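Local coordinates for Pcza361.24 (Amycolatopsis orientalis, PDB 3G2M), which is an S-adenosyl-L-methionine-dependent N-methyltransferase that probably methylates an amino nitrogen of glycopeptide antibiotics during their biosynthesis, at residues G265-F274 with M284-P292; F186-A196 with L251-L261. All coordinates share one frame; numbering follows the deposited sequence.

Contact 1 of 2, residues G265-F274 with M284-P292; sequences GFDVIAQTPF and MVLVEAVMP
D267 and V290 form the first hydrogen-bonded pair of an antiparallel beta hairpin whose strands, 267-274 and 284-290, run at 160°. D267 N reaches V290 O at 2.7 Å, and V290 N answers to D267 O. Between V268 and A270 the register slips by one residue: I269 N gives its hydrogen to E288 O (2.9 Å) while A270 O accepts from E288 N, a classic beta bulge. Beyond it, T272 pairs with L286 in both directions and F274 N with M284 O. The hairpin forms the antiparallel end of the seven-stranded sheet, order 3-2-1-4-5-7-6, of class I methyltransferases.

Aromatic contacts close both ends. Selenomethionine M291 makes a Met-aromatic contact, SE 3.8 Å from the F266 ring centroid, over the face. With chi1 at 69°, F274 CG sits between the backbone N and the carbonyl carbon, and the ring folds over M284 CB, its CE2 edge close to L286 N. The M284 side chain lies about 6 Å from that of S157, which binds S-adenosyl-L-methionine.

One water bridges T272 OG1, L286 O and E288 OE2, while E288 OE1 forms a salt bridge with K185 NZ, on neighbouring strand 184-191. Both carboxylate oxygens have partners, probably stabilising the charged form of this buried glutamate.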
ATOM      1  N   GLY A 265     -18.202   6.263   1.877  1.00 33.91           N
ATOM      2  CA  GLY A 265     -19.475   6.907   2.213  1.00 33.38           C
ATOM      3  C   GLY A 265     -19.476   7.771   3.465  1.00 33.34           C
ATOM      4  O   GLY A 265     -20.504   8.336   3.817  1.00 32.98           O
ATOM      5  N   PHE A 266     -18.334   7.867   4.145  1.00 33.01           N
ATOM      6  CA  PHE A 266     -18.213   8.726   5.325  1.00 33.06           C
ATOM      7  C   PHE A 266     -17.961  10.169   4.910  1.00 33.36           C
ATOM      8  O   PHE A 266     -17.410  10.430   3.842  1.00 33.10           O
ATOM      9  CB  PHE A 266     -17.049   8.272   6.228  1.00 32.85           C
ATOM     10  CG  PHE A 266     -17.350   7.060   7.066  1.00 31.84           C
ATOM     11  CD1 PHE A 266     -17.950   7.191   8.317  1.00 31.95           C
ATOM     12  CD2 PHE A 266     -17.030   5.787   6.610  1.00 32.14           C
ATOM     13  CE1 PHE A 266     -18.226   6.060   9.111  1.00 31.70           C
ATOM     14  CE2 PHE A 266     -17.304   4.648   7.392  1.00 31.36           C
ATOM     15  CZ  PHE A 266     -17.906   4.790   8.637  1.00 32.43           C
ATOM     16  N   ASP A 267     -18.368  11.094   5.774  1.00 33.98           N
ATOM     17  CA  ASP A 267     -17.913  12.474   5.740  1.00 34.89           C
ATOM     18  C   ASP A 267     -16.810  12.637   6.768  1.00 34.61           C
ATOM     19  O   ASP A 267     -17.048  12.421   7.951  1.00 35.24           O
ATOM     20  CB  ASP A 267     -19.048  13.431   6.125  1.00 35.39           C
ATOM     21  CG  ASP A 267     -20.051  13.635   5.016  1.00 37.48           C
ATOM     22  OD1 ASP A 267     -19.761  13.279   3.851  1.00 38.82           O
ATOM     23  OD2 ASP A 267     -21.139  14.170   5.325  1.00 40.10           O
ATOM     24  N   VAL A 268     -15.614  13.013   6.328  1.00 34.55           N
ATOM     25  CA  VAL A 268     -14.514  13.289   7.256  1.00 34.74           C
ATOM     26  C   VAL A 268     -14.624  14.750   7.702  1.00 35.15           C
ATOM     27  O   VAL A 268     -14.441  15.674   6.911  1.00 34.80           O
ATOM     28  CB  VAL A 268     -13.114  12.928   6.650  1.00 34.74           C
ATOM     29  CG1 VAL A 268     -11.978  13.425   7.533  1.00 33.93           C
ATOM     30  CG2 VAL A 268     -12.986  11.403   6.449  1.00 33.59           C
ATOM     31  N   ILE A 269     -14.962  14.945   8.971  1.00 35.68           N
ATOM     32  CA  ILE A 269     -15.349  16.278   9.460  1.00 36.06           C
ATOM     33  C   ILE A 269     -14.254  17.024  10.233  1.00 36.52           C
ATOM     34  O   ILE A 269     -14.396  18.216  10.522  1.00 36.44           O
ATOM     35  CB  ILE A 269     -16.665  16.226  10.294  1.00 35.88           C
ATOM     36  CG1 ILE A 269     -16.533  15.249  11.466  1.00 36.01           C
ATOM     37  CG2 ILE A 269     -17.848  15.860   9.388  1.00 36.34           C
ATOM     38  CD1 ILE A 269     -17.709  15.265  12.445  1.00 36.03           C
ATOM     39  N   ALA A 270     -13.183  16.317  10.587  1.00 36.81           N
ATOM     40  CA  ALA A 270     -12.014  16.937  11.220  1.00 37.52           C
ATOM     41  C   ALA A 270     -10.802  16.018  11.171  1.00 38.03           C
ATOM     42  O   ALA A 270     -10.940  14.800  11.261  1.00 38.33           O
ATOM     43  CB  ALA A 270     -12.321  17.342  12.660  1.00 37.35           C
ATOM     44  N   GLN A 271      -9.623  16.617  11.005  1.00 38.90           N
ATOM     45  CA  GLN A 271      -8.337  15.915  11.076  1.00 39.70           C
ATOM     46  C   GLN A 271      -7.419  16.779  11.919  1.00 39.85           C
ATOM     47  O   GLN A 271      -7.100  17.910  11.534  1.00 40.33           O
ATOM     48  CB  GLN A 271      -7.689  15.758   9.700  1.00 39.89           C
ATOM     49  CG  GLN A 271      -8.535  15.173   8.593  1.00 41.01           C
ATOM     50  CD  GLN A 271      -7.799  15.177   7.254  1.00 40.46           C
ATOM     51  OE1 GLN A 271      -6.604  14.877   7.179  1.00 43.04           O
ATOM     52  NE2 GLN A 271      -8.509  15.524   6.201  1.00 40.92           N
ATOM     53  N   THR A 272      -7.000  16.257  13.065  1.00 39.93           N
ATOM     54  CA  THR A 272      -6.187  17.025  13.999  1.00 39.94           C
ATOM     55  C   THR A 272      -4.834  16.357  14.241  1.00 39.96           C
ATOM     56  O   THR A 272      -4.764  15.305  14.882  1.00 39.66           O
ATOM     57  CB  THR A 272      -6.911  17.234  15.348  1.00 39.93           C
ATOM     58  OG1 THR A 272      -8.245  17.704  15.110  1.00 39.69           O
ATOM     59  CG2 THR A 272      -6.157  18.249  16.214  1.00 40.39           C
ATOM     60  N   PRO A 273      -3.749  16.969  13.729  1.00 40.21           N
ATOM     61  CA  PRO A 273      -2.415  16.452  14.031  1.00 40.41           C
ATOM     62  C   PRO A 273      -2.058  16.620  15.510  1.00 40.58           C
ATOM     63  O   PRO A 273      -2.477  17.593  16.146  1.00 40.73           O
ATOM     64  CB  PRO A 273      -1.496  17.291  13.132  1.00 40.44           C
ATOM     65  CG  PRO A 273      -2.260  18.533  12.856  1.00 40.91           C
ATOM     66  CD  PRO A 273      -3.703  18.139  12.832  1.00 40.42           C
ATOM     67  N   PHE A 274      -1.310  15.660  16.048  1.00 40.60           N
ATOM     68  CA  PHE A 274      -0.872  15.691  17.441  1.00 40.83           C
ATOM     69  C   PHE A 274       0.377  14.837  17.630  1.00 41.11           C
ATOM     70  O   PHE A 274       0.704  14.011  16.777  1.00 40.75           O
ATOM     71  CB  PHE A 274      -1.997  15.246  18.390  1.00 40.67           C
ATOM     72  CG  PHE A 274      -2.356  13.781  18.287  1.00 40.63           C
ATOM     73  CD1 PHE A 274      -1.809  12.855  19.171  1.00 40.87           C
ATOM     74  CD2 PHE A 274      -3.266  13.336  17.336  1.00 40.40           C
ATOM     75  CE1 PHE A 274      -2.149  11.508  19.094  1.00 40.95           C
ATOM     76  CE2 PHE A 274      -3.608  11.986  17.249  1.00 40.23           C
ATOM     77  CZ  PHE A 274      -3.055  11.078  18.130  1.00 40.30           C
HETATM   78  N   MSE A 284       1.118  12.187  14.368  1.00 38.95           N
HETATM   79  CA  MSE A 284      -0.123  11.444  14.317  1.00 40.11           C
HETATM   80  C   MSE A 284      -1.277  12.387  14.033  1.00 37.94           C
HETATM   81  O   MSE A 284      -1.211  13.568  14.366  1.00 37.67           O
HETATM   82  CB  MSE A 284      -0.344  10.739  15.654  1.00 40.07           C
HETATM   83  CG  MSE A 284      -1.283   9.573  15.607  1.00 42.18           C
HETATM   84 SE   MSE A 284      -0.925   8.460  17.160  1.00 47.01          SE
HETATM   85  CE  MSE A 284       0.572   7.431  16.434  1.00 46.66           C
ATOM     86  N   VAL A 285      -2.335  11.850  13.430  1.00 36.17           N
ATOM     87  CA  VAL A 285      -3.535  12.612  13.093  1.00 34.98           C
ATOM     88  C   VAL A 285      -4.769  11.925  13.706  1.00 34.38           C
ATOM     89  O   VAL A 285      -4.940  10.705  13.571  1.00 33.87           O
ATOM     90  CB  VAL A 285      -3.699  12.757  11.542  1.00 35.00           C
ATOM     91  CG1 VAL A 285      -4.968  13.515  11.186  1.00 35.43           C
ATOM     92  CG2 VAL A 285      -2.500  13.467  10.940  1.00 34.82           C
ATOM     93  N   LEU A 286      -5.594  12.706  14.405  1.00 33.15           N
ATOM     94  CA  LEU A 286      -6.884  12.225  14.886  1.00 32.49           C
ATOM     95  C   LEU A 286      -7.969  12.622  13.896  1.00 32.28           C
ATOM     96  O   LEU A 286      -8.269  13.807  13.727  1.00 31.47           O
ATOM     97  CB  LEU A 286      -7.205  12.763  16.292  1.00 32.38           C
ATOM     98  CG  LEU A 286      -8.047  11.907  17.258  1.00 31.55           C
ATOM     99  CD1 LEU A 286      -9.465  11.653  16.740  1.00 30.82           C
ATOM    100  CD2 LEU A 286      -7.365  10.581  17.639  1.00 30.92           C
ATOM    101  N   VAL A 287      -8.555  11.612  13.257  1.00 32.18           N
ATOM    102  CA  VAL A 287      -9.554  11.798  12.202  1.00 32.67           C
ATOM    103  C   VAL A 287     -10.944  11.510  12.766  1.00 32.68           C
ATOM    104  O   VAL A 287     -11.146  10.500  13.437  1.00 32.43           O
ATOM    105  CB  VAL A 287      -9.254  10.870  10.983  1.00 32.63           C
ATOM    106  CG1 VAL A 287     -10.393  10.882   9.958  1.00 33.11           C
ATOM    107  CG2 VAL A 287      -7.931  11.256  10.316  1.00 32.95           C
ATOM    108  N   GLU A 288     -11.891  12.414  12.515  1.00 32.85           N
ATOM    109  CA  GLU A 288     -13.291  12.207  12.908  1.00 32.80           C
ATOM    110  C   GLU A 288     -14.146  12.027  11.665  1.00 32.92           C
ATOM    111  O   GLU A 288     -14.105  12.860  10.750  1.00 32.63           O
ATOM    112  CB  GLU A 288     -13.826  13.401  13.697  1.00 33.37           C
ATOM    113  CG  GLU A 288     -13.156  13.638  15.034  1.00 34.16           C
ATOM    114  CD  GLU A 288     -13.435  15.019  15.563  1.00 35.90           C
ATOM    115  OE1 GLU A 288     -14.631  15.330  15.783  1.00 36.93           O
ATOM    116  OE2 GLU A 288     -12.464  15.793  15.741  1.00 33.67           O
ATOM    117  N   ALA A 289     -14.933  10.955  11.639  1.00 32.74           N
ATOM    118  CA  ALA A 289     -15.786  10.678  10.487  1.00 32.91           C
ATOM    119  C   ALA A 289     -17.196  10.307  10.911  1.00 33.04           C
ATOM    120  O   ALA A 289     -17.399   9.638  11.929  1.00 32.77           O
ATOM    121  CB  ALA A 289     -15.184   9.578   9.614  1.00 32.65           C
ATOM    122  N   VAL A 290     -18.165  10.747  10.116  1.00 33.44           N
ATOM    123  CA  VAL A 290     -19.578  10.455  10.363  1.00 34.55           C
ATOM    124  C   VAL A 290     -20.281  10.071   9.061  1.00 35.30           C
ATOM    125  O   VAL A 290     -19.782  10.358   7.973  1.00 35.45           O
ATOM    126  CB  VAL A 290     -20.315  11.664  11.010  1.00 34.54           C
ATOM    127  CG1 VAL A 290     -19.709  12.011  12.376  1.00 34.66           C
ATOM    128  CG2 VAL A 290     -20.305  12.890  10.075  1.00 34.44           C
HETATM  129  N   MSE A 291     -21.441   9.436   9.173  1.00 36.50           N
HETATM  130  CA  MSE A 291     -22.263   9.150   8.000  1.00 38.02           C
HETATM  131  C   MSE A 291     -23.113  10.375   7.665  1.00 38.67           C
HETATM  132  O   MSE A 291     -23.629  11.021   8.571  1.00 39.19           O
HETATM  133  CB  MSE A 291     -23.150   7.928   8.250  1.00 38.46           C
HETATM  134  CG  MSE A 291     -22.374   6.621   8.370  1.00 39.98           C
HETATM  135 SE   MSE A 291     -21.218   6.325   6.826  1.00 45.43          SE
HETATM  136  CE  MSE A 291     -22.600   6.114   5.459  1.00 42.15           C
ATOM    137  N   PRO A 292     -23.252  10.705   6.363  1.00 39.17           N
ATOM    138  CA  PRO A 292     -24.057  11.860   5.944  1.00 39.58           C
ATOM    139  C   PRO A 292     -25.551  11.699   6.236  1.00 39.97           C
ATOM    140  O   PRO A 292     -25.994  10.627   6.659  1.00 40.41           O
ATOM    141  CB  PRO A 292     -23.830  11.924   4.426  1.00 39.63           C
ATOM    142  CG  PRO A 292     -22.638  11.058   4.153  1.00 39.53           C
ATOM    143  CD  PRO A 292     -22.655  10.010   5.210  1.00 38.93           C
TER
HETATM  144  O   HOH W   1      -9.920  15.694  14.924  1.00 31.09           O

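Contact 2 of 2, residues F186-A196 with L251-L261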
ATOM      1  N   PHE A 186     -16.967   7.857  14.131  1.00 34.41           N
ATOM      2  CA  PHE A 186     -15.859   6.939  13.928  1.00 33.56           C
ATOM      3  C   PHE A 186     -14.575   7.739  14.091  1.00 33.24           C
ATOM      4  O   PHE A 186     -14.318   8.671  13.330  1.00 33.29           O
ATOM      5  CB  PHE A 186     -15.954   6.329  12.519  1.00 33.48           C
ATOM      6  CG  PHE A 186     -14.890   5.303  12.206  1.00 32.88           C
ATOM      7  CD1 PHE A 186     -14.233   4.597  13.220  1.00 32.58           C
ATOM      8  CD2 PHE A 186     -14.578   5.008  10.876  1.00 33.00           C
ATOM      9  CE1 PHE A 186     -13.264   3.647  12.917  1.00 31.42           C
ATOM     10  CE2 PHE A 186     -13.614   4.044  10.563  1.00 32.78           C
ATOM     11  CZ  PHE A 186     -12.955   3.369  11.577  1.00 32.54           C
ATOM     12  N   LEU A 187     -13.785   7.393  15.103  1.00 32.84           N
ATOM     13  CA  LEU A 187     -12.537   8.102  15.377  1.00 32.89           C
ATOM     14  C   LEU A 187     -11.356   7.212  15.068  1.00 32.24           C
ATOM     15  O   LEU A 187     -11.325   6.053  15.478  1.00 31.63           O
ATOM     16  CB  LEU A 187     -12.452   8.550  16.842  1.00 32.86           C
ATOM     17  CG  LEU A 187     -13.370   9.609  17.470  1.00 35.04           C
ATOM     18  CD1 LEU A 187     -13.160  10.975  16.871  1.00 36.83           C
ATOM     19  CD2 LEU A 187     -14.833   9.242  17.412  1.00 37.28           C
ATOM     20  N   LEU A 188     -10.382   7.765  14.352  1.00 31.81           N
ATOM     21  CA  LEU A 188      -9.169   7.032  14.013  1.00 31.53           C
ATOM     22  C   LEU A 188      -7.930   7.851  14.365  1.00 31.60           C
ATOM     23  O   LEU A 188      -7.911   9.063  14.172  1.00 31.99           O
ATOM     24  CB  LEU A 188      -9.130   6.698  12.512  1.00 31.36           C
ATOM     25  CG  LEU A 188     -10.345   6.164  11.749  1.00 31.25           C
ATOM     26  CD1 LEU A 188     -11.218   7.300  11.230  1.00 29.78           C
ATOM     27  CD2 LEU A 188      -9.861   5.312  10.566  1.00 31.08           C
ATOM     28  N   SER A 189      -6.909   7.194  14.903  1.00 31.88           N
ATOM     29  CA  SER A 189      -5.581   7.791  14.934  1.00 31.31           C
ATOM     30  C   SER A 189      -4.775   7.193  13.793  1.00 31.62           C
ATOM     31  O   SER A 189      -4.963   6.023  13.446  1.00 31.58           O
ATOM     32  CB  SER A 189      -4.886   7.561  16.271  1.00 31.79           C
ATOM     33  OG  SER A 189      -4.555   6.199  16.458  1.00 31.60           O
ATOM     34  N   LEU A 190      -3.903   8.004  13.197  1.00 31.19           N
ATOM     35  CA  LEU A 190      -3.094   7.584  12.055  1.00 31.68           C
ATOM     36  C   LEU A 190      -1.722   8.212  12.161  1.00 31.66           C
ATOM     37  O   LEU A 190      -1.613   9.437  12.210  1.00 32.01           O
ATOM     38  CB  LEU A 190      -3.739   8.024  10.729  1.00 31.22           C
ATOM     39  CG  LEU A 190      -5.163   7.524  10.414  1.00 32.55           C
ATOM     40  CD1 LEU A 190      -5.801   8.327   9.290  1.00 32.12           C
ATOM     41  CD2 LEU A 190      -5.168   6.046  10.086  1.00 32.48           C
ATOM     42  N   ALA A 191      -0.688   7.376  12.185  1.00 31.99           N
ATOM     43  CA  ALA A 191       0.695   7.852  12.173  1.00 33.15           C
ATOM     44  C   ALA A 191       0.993   8.626  10.886  1.00 33.93           C
ATOM     45  O   ALA A 191       0.550   8.231   9.801  1.00 33.57           O
ATOM     46  CB  ALA A 191       1.657   6.691  12.334  1.00 33.04           C
HETATM   47  N   MSE A 192       1.746   9.719  11.026  1.00 34.70           N
HETATM   48  CA  MSE A 192       2.014  10.660   9.940  1.00 36.65           C
HETATM   49  C   MSE A 192       3.522  10.823   9.767  1.00 35.73           C
HETATM   50  O   MSE A 192       4.190  11.422  10.612  1.00 35.30           O
HETATM   51  CB  MSE A 192       1.345  12.023  10.218  1.00 36.28           C
HETATM   52  CG  MSE A 192       1.578  13.120   9.147  1.00 38.09           C
HETATM   53 SE   MSE A 192       0.762  14.878   9.579  1.00 42.63          SE
HETATM   54  CE  MSE A 192       1.832  15.317  11.141  1.00 41.23           C
ATOM     55  N   SER A 193       4.044  10.283   8.668  1.00 35.50           N
ATOM     56  CA  SER A 193       5.473  10.359   8.355  1.00 35.51           C
ATOM     57  C   SER A 193       5.865  11.768   7.937  1.00 36.07           C
ATOM     58  O   SER A 193       5.000  12.610   7.684  1.00 35.43           O
ATOM     59  CB  SER A 193       5.814   9.402   7.217  1.00 35.45           C
ATOM     60  OG  SER A 193       5.255   9.866   6.001  1.00 33.52           O
ATOM     61  N   GLU A 194       7.170  12.014   7.845  1.00 37.05           N
ATOM     62  CA  GLU A 194       7.665  13.292   7.338  1.00 38.94           C
ATOM     63  C   GLU A 194       7.148  13.564   5.921  1.00 39.20           C
ATOM     64  O   GLU A 194       6.696  14.670   5.637  1.00 39.10           O
ATOM     65  CB  GLU A 194       9.195  13.362   7.389  1.00 38.52           C
ATOM     66  CG  GLU A 194       9.733  14.785   7.281  1.00 40.62           C
ATOM     67  CD  GLU A 194      11.254  14.866   7.235  1.00 40.77           C
ATOM     68  OE1 GLU A 194      11.937  13.926   7.708  1.00 43.74           O
ATOM     69  OE2 GLU A 194      11.766  15.885   6.723  1.00 43.60           O
ATOM     70  N   ALA A 195       7.192  12.551   5.051  1.00 40.39           N
ATOM     71  CA  ALA A 195       6.697  12.678   3.673  1.00 41.46           C
ATOM     72  C   ALA A 195       5.199  12.936   3.613  1.00 42.20           C
ATOM     73  O   ALA A 195       4.733  13.686   2.757  1.00 42.58           O
ATOM     74  CB  ALA A 195       7.054  11.443   2.844  1.00 41.66           C
ATOM     75  N   ALA A 196       4.451  12.314   4.525  1.00 43.12           N
ATOM     76  CA  ALA A 196       3.008  12.515   4.609  1.00 44.07           C
ATOM     77  C   ALA A 196       2.663  13.898   5.155  1.00 44.88           C
ATOM     78  O   ALA A 196       1.652  14.482   4.773  1.00 45.02           O
ATOM     79  CB  ALA A 196       2.366  11.433   5.457  1.00 43.79           C
ATOM     80  N   LEU A 251       2.740   1.744   6.281  1.00 33.47           N
ATOM     81  CA  LEU A 251       2.448   3.056   6.842  1.00 33.60           C
ATOM     82  C   LEU A 251       1.671   3.879   5.832  1.00 32.89           C
ATOM     83  O   LEU A 251       2.227   4.360   4.843  1.00 32.82           O
ATOM     84  CB  LEU A 251       3.723   3.788   7.301  1.00 33.57           C
ATOM     85  CG  LEU A 251       3.502   5.081   8.109  1.00 33.84           C
ATOM     86  CD1 LEU A 251       2.799   4.796   9.434  1.00 34.81           C
ATOM     87  CD2 LEU A 251       4.802   5.802   8.365  1.00 34.86           C
ATOM     88  N   LEU A 252       0.375   4.024   6.085  1.00 31.90           N
ATOM     89  CA  LEU A 252      -0.480   4.800   5.213  1.00 31.33           C
ATOM     90  C   LEU A 252      -0.388   6.279   5.574  1.00 31.39           C
ATOM     91  O   LEU A 252      -0.291   6.649   6.761  1.00 31.08           O
ATOM     92  CB  LEU A 252      -1.933   4.321   5.320  1.00 31.10           C
ATOM     93  CG  LEU A 252      -2.251   2.891   4.870  1.00 30.02           C
ATOM     94  CD1 LEU A 252      -3.467   2.343   5.617  1.00 29.22           C
ATOM     95  CD2 LEU A 252      -2.454   2.836   3.365  1.00 28.98           C
ATOM     96  N   ALA A 253      -0.416   7.122   4.549  1.00 30.81           N
ATOM     97  CA  ALA A 253      -0.555   8.556   4.751  1.00 31.16           C
ATOM     98  C   ALA A 253      -1.958   8.824   5.300  1.00 30.96           C
ATOM     99  O   ALA A 253      -2.922   8.250   4.801  1.00 30.93           O
ATOM    100  CB  ALA A 253      -0.338   9.294   3.418  1.00 30.72           C
ATOM    101  N   PRO A 254      -2.084   9.663   6.359  1.00 31.51           N
ATOM    102  CA  PRO A 254      -3.421  10.017   6.865  1.00 31.25           C
ATOM    103  C   PRO A 254      -4.390  10.493   5.777  1.00 31.31           C
ATOM    104  O   PRO A 254      -5.566  10.128   5.804  1.00 30.91           O
ATOM    105  CB  PRO A 254      -3.127  11.147   7.869  1.00 31.69           C
ATOM    106  CG  PRO A 254      -1.745  10.810   8.371  1.00 31.34           C
ATOM    107  CD  PRO A 254      -1.013  10.286   7.164  1.00 30.92           C
ATOM    108  N   ASP A 255      -3.899  11.275   4.814  1.00 31.59           N
ATOM    109  CA  ASP A 255      -4.751  11.784   3.728  1.00 31.51           C
ATOM    110  C   ASP A 255      -5.275  10.666   2.818  1.00 31.05           C
ATOM    111  O   ASP A 255      -6.367  10.788   2.256  1.00 31.06           O
ATOM    112  CB  ASP A 255      -4.027  12.859   2.896  1.00 32.07           C
ATOM    113  CG  ASP A 255      -3.882  14.194   3.641  1.00 33.92           C
ATOM    114  OD1 ASP A 255      -4.649  14.457   4.592  1.00 36.75           O
ATOM    115  OD2 ASP A 255      -2.986  14.983   3.275  1.00 35.89           O
ATOM    116  N   GLN A 256      -4.506   9.584   2.681  1.00 30.56           N
ATOM    117  CA  GLN A 256      -4.947   8.400   1.924  1.00 29.99           C
ATOM    118  C   GLN A 256      -6.133   7.696   2.611  1.00 29.72           C
ATOM    119  O   GLN A 256      -7.117   7.348   1.956  1.00 29.48           O
ATOM    120  CB  GLN A 256      -3.785   7.411   1.700  1.00 30.04           C
ATOM    121  CG  GLN A 256      -4.200   6.029   1.127  1.00 30.38           C
ATOM    122  CD  GLN A 256      -4.732   6.104  -0.303  1.00 31.06           C
ATOM    123  OE1 GLN A 256      -4.363   6.989  -1.068  1.00 31.50           O
ATOM    124  NE2 GLN A 256      -5.591   5.161  -0.668  1.00 30.59           N
ATOM    125  N   VAL A 257      -6.033   7.488   3.921  1.00 29.40           N
ATOM    126  CA  VAL A 257      -7.142   6.907   4.696  1.00 29.02           C
ATOM    127  C   VAL A 257      -8.374   7.816   4.640  1.00 28.70           C
ATOM    128  O   VAL A 257      -9.498   7.334   4.503  1.00 28.44           O
ATOM    129  CB  VAL A 257      -6.745   6.615   6.169  1.00 29.11           C
ATOM    130  CG1 VAL A 257      -7.956   6.121   6.995  1.00 28.63           C
ATOM    131  CG2 VAL A 257      -5.608   5.603   6.230  1.00 28.88           C
ATOM    132  N   VAL A 258      -8.160   9.128   4.736  1.00 28.94           N
ATOM    133  CA  VAL A 258      -9.258  10.090   4.547  1.00 28.62           C
ATOM    134  C   VAL A 258      -9.955   9.895   3.183  1.00 28.73           C
ATOM    135  O   VAL A 258     -11.184   9.797   3.132  1.00 28.42           O
ATOM    136  CB  VAL A 258      -8.803  11.563   4.748  1.00 28.96           C
ATOM    137  CG1 VAL A 258      -9.859  12.534   4.236  1.00 29.16           C
ATOM    138  CG2 VAL A 258      -8.512  11.835   6.224  1.00 28.02           C
ATOM    139  N   ARG A 259      -9.176   9.821   2.099  1.00 28.74           N
ATOM    140  CA  ARG A 259      -9.741   9.591   0.747  1.00 28.95           C
ATOM    141  C   ARG A 259     -10.565   8.298   0.689  1.00 28.66           C
ATOM    142  O   ARG A 259     -11.636   8.251   0.069  1.00 27.49           O
ATOM    143  CB  ARG A 259      -8.645   9.577  -0.331  1.00 28.87           C
ATOM    144  CG  ARG A 259      -7.956  10.931  -0.551  1.00 29.28           C
ATOM    145  CD  ARG A 259      -7.000  10.922  -1.749  1.00 30.44           C
ATOM    146  NE  ARG A 259      -5.768  10.158  -1.523  1.00 32.64           N
ATOM    147  CZ  ARG A 259      -4.635  10.666  -1.033  1.00 33.09           C
ATOM    148  NH1 ARG A 259      -4.550  11.950  -0.698  1.00 32.94           N
ATOM    149  NH2 ARG A 259      -3.574   9.881  -0.884  1.00 33.40           N
ATOM    150  N   GLU A 260     -10.060   7.252   1.345  1.00 28.35           N
ATOM    151  CA  GLU A 260     -10.750   5.966   1.399  1.00 28.43           C
ATOM    152  C   GLU A 260     -12.049   6.035   2.205  1.00 28.44           C
ATOM    153  O   GLU A 260     -13.066   5.455   1.807  1.00 28.62           O
ATOM    154  CB  GLU A 260      -9.826   4.887   1.980  1.00 28.20           C
ATOM    155  CG  GLU A 260      -8.649   4.515   1.084  1.00 28.75           C
ATOM    156  CD  GLU A 260      -7.736   3.472   1.711  1.00 28.82           C
ATOM    157  OE1 GLU A 260      -8.159   2.816   2.689  1.00 28.37           O
ATOM    158  OE2 GLU A 260      -6.598   3.308   1.219  1.00 29.72           O
ATOM    159  N   LEU A 261     -12.008   6.731   3.341  1.00 28.53           N
ATOM    160  CA  LEU A 261     -13.201   6.938   4.156  1.00 28.91           C
ATOM    161  C   LEU A 261     -14.310   7.628   3.355  1.00 29.40           C
ATOM    162  O   LEU A 261     -15.460   7.185   3.371  1.00 29.47           O
ATOM    163  CB  LEU A 261     -12.861   7.736   5.416  1.00 28.73           C
ATOM    164  CG  LEU A 261     -12.119   6.955   6.504  1.00 29.13           C
ATOM    165  CD1 LEU A 261     -11.490   7.924   7.499  1.00 27.63           C
ATOM    166  CD2 LEU A 261     -13.076   5.992   7.203  1.00 28.93           C
TER
HETATM  167  O   HOH W   2      -0.994   5.761   9.136  1.00 25.02           O
HETATM  168  O   HOH W   3      -1.216  12.558   4.804  1.00 32.90           O
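L190 meets P254 and V257 at the start of helix 254-263, its CD1 lying 3.7 Å from V257 CB and 3.8 Å from P254 CA. Farther along the helix the methyls of L188 and L261 reach tip to tip, CD1 to CD1 at 3.8 Å, and L261 CD2 comes obliquely to F186 CE2. With CG anti to the backbone N (chi1 -177°), the F186 ring lies under L188 CG, which packs over one of its faces. At the other end A191 CB touches L251 CD1 at 3.6 Å, and A196 CB rests against both A253 CB and P254 CD.

No direct hydrogen bond crosses this apolar interface; one water donates to A191 O and L252 O (2.6 Å to the latter), joining the two segments where strand 244-252 gives way to the helix. S193 caps the short helix through its OG, which accepts from A196 N at 3.0 Å and also bonds to E226.

The axes pass 9.1 Å apart at 142°: the helix runs roughly antiparallel to the strand, on one face of the Rossmann-like sheet. Y173 of helix 166-179 packs beside V257 and L261, V268 of strand 267-274 lies against L261, and H221 of the second subunit touches S193 and L251.

How the contacts relate
The two contacts share one sheet: strand 284-290 of contact 1 is the immediate neighbour of strand 184-191 of contact 2, joined to it by probable hydrogen bonds V287 N to L188 O and V285 N to L190 O. Helix 254-263 leads, through a short turn at G265, into strand 267-274. Contact 2 is buried, with ten of its thirteen touching residues inside. Contact 1 is only partly buried, as befits a pair that includes strand 267-274, one of the two outermost of the sheet within this chain. Here the edge hairpin adds aromatic and water-mediated contacts to its backbone bonds, while the helix meets the sheet face almost wholly through apolar side chains.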